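Carboxylase (Deinococcus radiodurans, PDB 5H80) probably catalyses the ATP-dependent carboxylation of biotin with its biotin carboxylase domain, one part of a dynamic single-chain carboxylase. Local coordinates at residues V59-P64 and A93-V98; H251-D256 and A282-A287; L275-R280 and A361-G366. One frame throughout, in Å; residues are numbered along the deposited sequence.

In the fold
Interaction 1 closes along the chain before the other two open. It joins strand 57-62 of the N-terminal parallel sheet to helix 92-101. Its centre lies about 35 Å from that of interaction 2 and 42 Å from that of interaction 3, across the chain's centre. Interactions 2 and 3 have centres about 9 Å apart and alternate in sequence. Both use helix 277-293: its first turn meets loop 361-366, and Ile284, a turn further on, meets strand 249-256. The Glu254-Arg280 salt bridge and the bond from Trp253 NE1 to Ala361 O link them, and together they join this helix, the border strand and the loop before strand 367-374; interaction 1 belongs to a separate part of the fold.

Interaction 1 of 3, residues V59-P64 and A93-V98; sequences VAVYAP and AALLRV
In the Rossmann-like biotin carboxylase N-terminal domain, the helix of a beta-alpha-beta crossover packs on the parallel sheet, Leu95 and Val98 of helix 92-101 meeting Val59 and Val61 of strand 57-62. The crossover leads from strand 77-80, at one border of the sheet, over strands 57-62 and 34-37 to strand 106-108. Over this short span the strand and helix axes come within 10.5 Å of each other and run at 141° between their chain directions, closer to antiparallel than to parallel.

Val61 is the centre of the contact, and its two methyls divide the work. CG1 reaches Val98 CG1 at 3.9 Å, while CG2 touches Leu95 CD2, also at 3.9 Å. This split follows from a first torsion of -70°, which sets CG1 beside the backbone N and CG2 between N and the carbonyl carbon. Leu95 and Val98 are three residues apart and share one side of the helix; the leucine sends CD2 in nearly at a right angle to the Val61 side chain. Val98 CG1, anti to its own N, also faces Val59 CG1, at the looser distance of 4.3 Å. Leu36 of strand 34-37 touches Val59, Val61 and Val98, and Val79 of strand 77-80 adds to the cover of Val98.

All four side chains are buried branched aliphatics. The backbone of Val59 pairs with Val35 and Ile37 within the sheet. Between these two segments, strand and helix are therefore held by methyl shape and exclusion of water, with no hydrogen bond to fix their spacing.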
loop_
_atom_site.group_PDB
_atom_site.type_symbol
_atom_site.label_atom_id
_atom_site.label_comp_id
_atom_site.label_asym_id
_atom_site.label_seq_id
_atom_site.Cartn_x
_atom_site.Cartn_y
_atom_site.Cartn_z
ATOM N N VAL A 59 -8.349 -18.842 -14.583
ATOM C CA VAL A 59 -9.681 -19.087 -15.118
ATOM C C VAL A 59 -10.680 -18.768 -13.995
ATOM O O VAL A 59 -10.691 -19.423 -12.995
ATOM C CB VAL A 59 -9.777 -20.553 -15.654
ATOM C CG1 VAL A 59 -11.221 -20.806 -16.142
ATOM C CG2 VAL A 59 -8.621 -20.896 -16.657
ATOM N N ALA A 60 -11.520 -17.784 -14.201
ATOM C CA ALA A 60 -12.616 -17.402 -13.281
ATOM C C ALA A 60 -13.910 -18.103 -13.717
ATOM O O ALA A 60 -13.990 -18.642 -14.889
ATOM C CB ALA A 60 -12.742 -15.879 -13.240
ATOM N N VAL A 61 -14.860 -18.164 -12.790
ATOM C CA VAL A 61 -16.200 -18.633 -13.089
ATOM C C VAL A 61 -17.154 -17.546 -12.542
ATOM O O VAL A 61 -16.885 -16.822 -11.517
ATOM C CB VAL A 61 -16.535 -20.042 -12.509
ATOM C CG1 VAL A 61 -15.762 -21.180 -13.209
ATOM C CG2 VAL A 61 -16.341 -20.116 -10.969
ATOM N N TYR A 62 -18.304 -17.409 -13.156
ATOM C CA TYR A 62 -19.313 -16.501 -12.732
ATOM C C TYR A 62 -20.733 -16.976 -13.010
ATOM O O TYR A 62 -20.975 -17.707 -14.002
ATOM C CB TYR A 62 -19.154 -15.050 -13.318
ATOM C CG TYR A 62 -19.197 -15.004 -14.820
ATOM C CD1 TYR A 62 -20.321 -14.521 -15.444
ATOM C CD2 TYR A 62 -18.145 -15.512 -15.671
ATOM C CE1 TYR A 62 -20.462 -14.565 -16.810
ATOM C CE2 TYR A 62 -18.262 -15.479 -17.102
ATOM C CZ TYR A 62 -19.429 -14.976 -17.624
ATOM O OH TYR A 62 -19.637 -14.963 -18.967
ATOM N N ALA A 63 -21.607 -16.621 -12.113
ATOM C CA ALA A 63 -23.056 -16.761 -12.302
ATOM C C ALA A 63 -23.556 -15.493 -12.940
ATOM O O ALA A 63 -22.978 -14.406 -12.724
ATOM C CB ALA A 63 -23.710 -16.955 -10.951
ATOM N N PRO A 64 -24.625 -15.554 -13.802
ATOM C CA PRO A 64 -25.059 -14.306 -14.375
ATOM C C PRO A 64 -25.393 -13.065 -13.503
ATOM O O PRO A 64 -25.081 -11.910 -13.859
ATOM C CB PRO A 64 -26.310 -14.735 -15.256
ATOM C CG PRO A 64 -26.216 -16.227 -15.383
ATOM C CD PRO A 64 -25.555 -16.675 -14.108
ATOM N N ALA A 93 -19.241 -30.722 -9.126
ATOM C CA ALA A 93 -19.100 -31.369 -10.458
ATOM C C ALA A 93 -19.093 -30.397 -11.625
ATOM O O ALA A 93 -18.329 -30.637 -12.567
ATOM C CB ALA A 93 -20.207 -32.419 -10.708
ATOM N N ALA A 94 -19.857 -29.297 -11.542
ATOM C CA ALA A 94 -19.782 -28.237 -12.537
ATOM C C ALA A 94 -18.387 -27.607 -12.654
ATOM O O ALA A 94 -17.897 -27.406 -13.751
ATOM C CB ALA A 94 -20.817 -27.161 -12.344
ATOM N N LEU A 95 -17.779 -27.329 -11.496
ATOM C CA LEU A 95 -16.425 -26.755 -11.456
ATOM C C LEU A 95 -15.410 -27.697 -12.032
ATOM O O LEU A 95 -14.563 -27.256 -12.821
ATOM C CB LEU A 95 -16.122 -26.413 -9.961
ATOM C CG LEU A 95 -16.923 -25.314 -9.464
ATOM C CD1 LEU A 95 -16.763 -25.351 -7.928
ATOM C CD2 LEU A 95 -16.699 -23.924 -10.051
ATOM N N LEU A 96 -15.579 -28.993 -11.778
ATOM C CA LEU A 96 -14.706 -30.026 -12.350
ATOM C C LEU A 96 -14.843 -30.141 -13.881
ATOM O O LEU A 96 -13.836 -30.366 -14.549
ATOM C CB LEU A 96 -14.877 -31.379 -11.669
ATOM C CG LEU A 96 -14.360 -31.336 -10.225
ATOM C CD1 LEU A 96 -14.806 -32.627 -9.558
ATOM C CD2 LEU A 96 -12.874 -31.076 -10.067
ATOM N N ARG A 97 -16.037 -29.855 -14.396
ATOM C CA ARG A 97 -16.235 -29.813 -15.815
ATOM C C ARG A 97 -15.512 -28.626 -16.421
ATOM O O ARG A 97 -14.845 -28.776 -17.447
ATOM C CB ARG A 97 -17.696 -29.765 -16.169
ATOM C CG ARG A 97 -18.388 -31.091 -16.094
ATOM C CD ARG A 97 -19.743 -31.037 -16.810
ATOM N NE ARG A 97 -20.806 -30.351 -16.064
ATOM C CZ ARG A 97 -21.392 -30.828 -14.956
ATOM N NH1 ARG A 97 -21.048 -32.000 -14.414
ATOM N NH2 ARG A 97 -22.361 -30.151 -14.401
ATOM N N VAL A 98 -15.648 -27.465 -15.758
ATOM C CA VAL A 98 -14.936 -26.242 -16.207
ATOM C C VAL A 98 -13.459 -26.484 -16.264
ATOM O O VAL A 98 -12.768 -25.986 -17.234
ATOM C CB VAL A 98 -15.257 -24.959 -15.355
ATOM C CG1 VAL A 98 -14.412 -23.739 -15.806
ATOM C CG2 VAL A 98 -16.686 -24.578 -15.537
#

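Interaction 2 of 3, residues H251-D256 and A282-A287; sequences HLWERD and ALIGAA
A first torsion of 73° swings the His251 ring between its own backbone N and carbonyl carbon, while Ile284 carries CG2 anti to its backbone N; the ring and this methyl meet face on. Ile284 CG2 stands 3.6 Å from the centroid of the His251 ring and 17° off the ring normal, a CH-pi contact displaced toward CG and CD2. The longer branch of Ile284 reaches along the ring to its ND1-CE1 side, its CD1 lying 3.8 Å from His251 CE1 and 3.9 Å from both CA and CD1 of Trp253. These contacts seat helix 277-293 on strand 249-256, a border strand of the antiparallel sheet in the ATP-grasp-type domain; Val240 on the neighbouring strand also touches Ile284. The imidazole is fixed in its rotation from both nitrogens. Trp253 N donates to His251 ND1 at 3.0 Å, in the ring plane, with an N-H...N angle of 153°, and NE2 bonds to Pro358 O, a pattern consistent with a neutral ring protonated at NE2. His251 CE1 in turn sits over one face of the Trp253 indole, 3.4 Å above its plane and offset toward the rim, and Trp253 NE1 is bound to Ala361 O.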
loop_
_atom_site.group_PDB
_atom_site.type_symbol
_atom_site.label_atom_id
_atom_site.label_comp_id
_atom_site.label_asym_id
_atom_site.label_seq_id
_atom_site.Cartn_x
_atom_site.Cartn_y
_atom_site.Cartn_z
ATOM N N HIS A 251 5.116 -19.295 10.952
ATOM C CA HIS A 251 4.089 -18.414 11.374
ATOM C C HIS A 251 4.367 -16.983 10.874
ATOM O O HIS A 251 5.505 -16.605 10.599
ATOM C CB HIS A 251 3.825 -18.444 12.840
ATOM C CG HIS A 251 4.903 -17.769 13.669
ATOM N ND1 HIS A 251 4.960 -16.424 13.907
ATOM C CD2 HIS A 251 6.034 -18.281 14.215
ATOM C CE1 HIS A 251 6.029 -16.146 14.670
ATOM N NE2 HIS A 251 6.719 -17.237 14.773
ATOM N N LEU A 252 3.303 -16.263 10.728
ATOM C CA LEU A 252 3.285 -14.755 10.507
ATOM C C LEU A 252 2.632 -14.033 11.718
ATOM O O LEU A 252 1.826 -13.092 11.530
ATOM C CB LEU A 252 2.714 -14.328 9.150
ATOM C CG LEU A 252 3.511 -14.576 7.892
ATOM C CD1 LEU A 252 4.938 -13.997 8.008
ATOM C CD2 LEU A 252 3.473 -16.020 7.644
ATOM N N TRP A 253 2.885 -14.508 12.964
ATOM C CA TRP A 253 2.391 -13.914 14.170
ATOM C C TRP A 253 0.853 -13.927 14.218
ATOM O O TRP A 253 0.223 -14.795 13.600
ATOM C CB TRP A 253 3.000 -12.454 14.400
ATOM C CG TRP A 253 4.538 -12.569 14.507
ATOM C CD1 TRP A 253 5.286 -12.807 15.617
ATOM C CD2 TRP A 253 5.457 -12.309 13.449
ATOM N NE1 TRP A 253 6.616 -12.762 15.302
ATOM C CE2 TRP A 253 6.757 -12.484 13.976
ATOM C CE3 TRP A 253 5.292 -12.001 12.058
ATOM C CZ2 TRP A 253 7.919 -12.287 13.180
ATOM C CZ3 TRP A 253 6.490 -11.858 11.256
ATOM C CH2 TRP A 253 7.718 -11.936 11.842
ATOM N N GLU A 254 0.259 -12.925 14.831
ATOM C CA GLU A 254 -1.121 -12.916 15.186
ATOM C C GLU A 254 -1.963 -11.850 14.575
ATOM O O GLU A 254 -1.489 -10.760 14.173
ATOM C CB GLU A 254 -1.308 -12.922 16.696
ATOM C CG GLU A 254 -1.283 -11.644 17.504
ATOM C CD GLU A 254 0.062 -10.891 17.513
ATOM O OE1 GLU A 254 1.069 -11.519 17.150
ATOM O OE2 GLU A 254 -0.018 -9.740 17.942
ATOM N N ARG A 255 -3.284 -12.006 14.749
ATOM C CA ARG A 255 -4.298 -10.962 14.446
ATOM C C ARG A 255 -5.362 -10.994 15.506
ATOM O O ARG A 255 -5.577 -12.080 16.122
ATOM C CB ARG A 255 -5.022 -11.226 13.117
ATOM C CG ARG A 255 -4.276 -11.113 11.843
ATOM C CD ARG A 255 -5.024 -11.539 10.581
ATOM N NE ARG A 255 -5.370 -12.957 10.492
ATOM C CZ ARG A 255 -4.736 -13.853 9.767
ATOM N NH1 ARG A 255 -3.643 -13.558 9.028
ATOM N NH2 ARG A 255 -5.198 -15.069 9.744
ATOM N N ASP A 256 -5.945 -9.824 15.791
ATOM C CA ASP A 256 -6.997 -9.707 16.780
ATOM C C ASP A 256 -8.225 -9.234 16.082
ATOM O O ASP A 256 -8.258 -8.138 15.499
ATOM C CB ASP A 256 -6.620 -8.819 17.879
ATOM C CG ASP A 256 -7.606 -8.783 19.066
ATOM O OD1 ASP A 256 -8.785 -8.448 18.865
ATOM O OD2 ASP A 256 -7.058 -9.051 20.171
ATOM N N ALA A 282 3.150 -17.926 23.667
ATOM C CA ALA A 282 2.314 -19.146 23.938
ATOM C C ALA A 282 1.273 -19.519 22.889
ATOM O O ALA A 282 1.151 -20.747 22.465
ATOM C CB ALA A 282 1.681 -19.069 25.288
ATOM N N LEU A 283 0.575 -18.503 22.418
ATOM C CA LEU A 283 -0.372 -18.680 21.323
ATOM C C LEU A 283 0.258 -19.228 20.085
ATOM O O LEU A 283 -0.170 -20.199 19.509
ATOM C CB LEU A 283 -1.033 -17.373 20.993
ATOM C CG LEU A 283 -2.308 -16.793 21.518
ATOM C CD1 LEU A 283 -3.377 -17.692 22.191
ATOM C CD2 LEU A 283 -2.182 -15.425 22.034
ATOM N N ILE A 284 1.398 -18.669 19.664
ATOM C CA ILE A 284 2.069 -19.153 18.480
ATOM C C ILE A 284 2.614 -20.563 18.612
ATOM O O ILE A 284 2.441 -21.374 17.709
ATOM C CB ILE A 284 3.135 -18.168 18.043
ATOM C CG1 ILE A 284 2.380 -16.818 17.813
ATOM C CG2 ILE A 284 3.902 -18.750 16.891
ATOM C CD1 ILE A 284 3.448 -15.715 17.469
ATOM N N GLY A 285 3.095 -20.894 19.810
ATOM C CA GLY A 285 3.611 -22.231 20.114
ATOM C C GLY A 285 2.485 -23.270 19.956
ATOM O O GLY A 285 2.762 -24.317 19.347
ATOM N N ALA A 286 1.340 -23.001 20.561
ATOM C CA ALA A 286 0.134 -23.855 20.383
ATOM C C ALA A 286 -0.233 -24.075 18.930
ATOM O O ALA A 286 -0.389 -25.216 18.450
ATOM C CB ALA A 286 -1.106 -23.310 21.131
ATOM N N ALA A 287 -0.293 -22.953 18.129
ATOM C CA ALA A 287 -0.589 -23.059 16.755
ATOM C C ALA A 287 0.454 -23.882 15.951
ATOM O O ALA A 287 0.128 -24.696 15.102
ATOM C CB ALA A 287 -0.766 -21.606 16.243
#

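Interaction 3 of 3, residues L275-R280 and A361-G366; sequences LPQAVR and AAPPPG
Pro363 meets Arg280 and Gln277 chiefly by van der Waals contact, where the first turn of helix 277-293 faces the proline-rich loop leading to strand 367-374. The Pro363 ring presents CG to one face of the Arg280 guanidinium, 3.7 Å from Arg280 NH1 and 3.8 Å from Arg280 CZ. The same carbon lies 3.7 Å from Arg280 CD, so it rides on the bend of the chain as well as on the flat group. That bend is at the third torsion, -59°, after an extended start; it turns the guanidinium round to receive the ring. Gln277 runs alongside Pro363 in the opposite sense, its amide end next to CG and CD of the proline, and Gln277 CD lies at the edge of the Arg280 guanidinium, in its plane.

Polar bonds surround this packing. Arg280 NE forms a salt bridge with Glu254 on strand 249-256. At the helix start, Pro276 occupies the N-cap position, and its O accepts from Val279 N at 2.8 Å and from Arg280 N at 3.0 Å. Trp253 touches both Arg280 and Pro363, and Trp331 of helix 325-332 also packs on Pro363.

An alanine in place of Arg280 would probably leave the Glu254 carboxylate without its charged mate and open a gap beside Pro363 CG where the guanidinium face had been. The guanidinium thus serves two kinds of contact: its NE is paired with the Glu254 carboxylate while one face packs on a proline methylene. One charged side chain thereby joins helix, strand and loop.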
loop_
_atom_site.group_PDB
_atom_site.type_symbol
_atom_site.label_atom_id
_atom_site.label_comp_id
_atom_site.label_asym_id
_atom_site.label_seq_id
_atom_site.Cartn_x
_atom_site.Cartn_y
_atom_site.Cartn_z
ATOM N N LEU A 275 -0.755 -6.739 23.744
ATOM C CA LEU A 275 -0.562 -8.136 24.027
ATOM C C LEU A 275 0.806 -8.441 24.581
ATOM O O LEU A 275 1.852 -8.295 23.884
ATOM C CB LEU A 275 -0.735 -8.929 22.750
ATOM C CG LEU A 275 -0.821 -10.509 22.898
ATOM C CD1 LEU A 275 -1.972 -11.039 23.763
ATOM C CD2 LEU A 275 -0.777 -11.247 21.574
ATOM N N PRO A 276 0.869 -8.973 25.803
ATOM C CA PRO A 276 2.206 -9.262 26.319
ATOM C C PRO A 276 2.908 -10.395 25.531
ATOM O O PRO A 276 2.241 -11.423 25.114
ATOM C CB PRO A 276 1.936 -9.822 27.713
ATOM C CG PRO A 276 0.661 -9.205 28.080
ATOM C CD PRO A 276 -0.156 -9.343 26.791
ATOM N N GLN A 277 4.196 -10.232 25.296
ATOM C CA GLN A 277 4.954 -11.214 24.549
ATOM C C GLN A 277 4.833 -12.659 25.020
ATOM O O GLN A 277 4.844 -13.539 24.219
ATOM C CB GLN A 277 6.439 -10.892 24.429
ATOM C CG GLN A 277 7.218 -11.718 23.543
ATOM C CD GLN A 277 6.695 -11.810 22.081
ATOM O OE1 GLN A 277 6.511 -12.889 21.594
ATOM N NE2 GLN A 277 6.575 -10.675 21.385
ATOM N N ALA A 278 4.841 -12.857 26.330
ATOM C CA ALA A 278 4.693 -14.197 26.914
ATOM C C ALA A 278 3.370 -14.810 26.367
ATOM O O ALA A 278 3.400 -16.047 26.009
ATOM C CB ALA A 278 4.628 -14.052 28.437
ATOM N N VAL A 279 2.298 -14.037 26.148
ATOM C CA VAL A 279 1.003 -14.599 25.697
ATOM C C VAL A 279 1.151 -14.877 24.212
ATOM O O VAL A 279 0.656 -15.883 23.718
ATOM C CB VAL A 279 -0.211 -13.647 25.904
ATOM C CG1 VAL A 279 -1.546 -14.260 25.423
ATOM C CG2 VAL A 279 -0.343 -13.281 27.420
ATOM N N ARG A 280 1.676 -13.875 23.482
ATOM C CA ARG A 280 2.050 -14.105 22.087
ATOM C C ARG A 280 2.813 -15.387 21.858
ATOM O O ARG A 280 2.396 -16.114 20.961
ATOM C CB ARG A 280 2.745 -12.877 21.507
ATOM C CG ARG A 280 3.204 -13.069 20.068
ATOM C CD ARG A 280 3.765 -11.876 19.291
ATOM N NE ARG A 280 2.859 -10.761 19.175
ATOM C CZ ARG A 280 2.853 -9.668 19.930
ATOM N NH1 ARG A 280 3.831 -9.428 20.859
ATOM N NH2 ARG A 280 1.929 -8.794 19.772
ATOM N N ALA A 361 9.665 -15.335 17.998
ATOM C CA ALA A 361 10.387 -14.451 17.049
ATOM C C ALA A 361 9.894 -13.049 17.288
ATOM O O ALA A 361 8.704 -12.776 17.457
ATOM C CB ALA A 361 10.210 -14.826 15.589
ATOM N N ALA A 362 10.818 -12.094 17.250
ATOM C CA ALA A 362 10.414 -10.735 17.546
ATOM C C ALA A 362 9.400 -10.252 16.487
ATOM O O ALA A 362 9.636 -10.503 15.276
ATOM C CB ALA A 362 11.618 -9.791 17.569
ATOM N N PRO A 363 8.265 -9.723 16.910
ATOM C CA PRO A 363 7.295 -9.271 15.860
ATOM C C PRO A 363 7.772 -8.026 15.079
ATOM O O PRO A 363 8.569 -7.233 15.675
ATOM C CB PRO A 363 6.008 -8.987 16.599
ATOM C CG PRO A 363 6.165 -9.332 18.022
ATOM C CD PRO A 363 7.672 -9.678 18.266
ATOM N N PRO A 364 7.327 -7.840 13.821
ATOM C CA PRO A 364 7.603 -6.665 13.019
ATOM C C PRO A 364 7.138 -5.368 13.780
ATOM O O PRO A 364 6.140 -5.338 14.507
ATOM C CB PRO A 364 6.776 -6.900 11.739
ATOM C CG PRO A 364 6.678 -8.382 11.646
ATOM C CD PRO A 364 6.447 -8.765 13.117
ATOM N N PRO A 365 7.857 -4.243 13.574
ATOM C CA PRO A 365 7.321 -2.968 14.014
ATOM C C PRO A 365 6.130 -2.521 13.164
ATOM O O PRO A 365 5.863 -3.144 12.125
ATOM C CB PRO A 365 8.498 -2.004 13.740
ATOM C CG PRO A 365 9.063 -2.530 12.557
ATOM C CD PRO A 365 9.066 -4.056 12.767
ATOM N N GLY A 366 5.480 -1.457 13.590
ATOM C CA GLY A 366 4.316 -0.913 12.910
ATOM C C GLY A 366 3.054 -1.740 13.273
ATOM O O GLY A 366 3.028 -2.503 14.227
#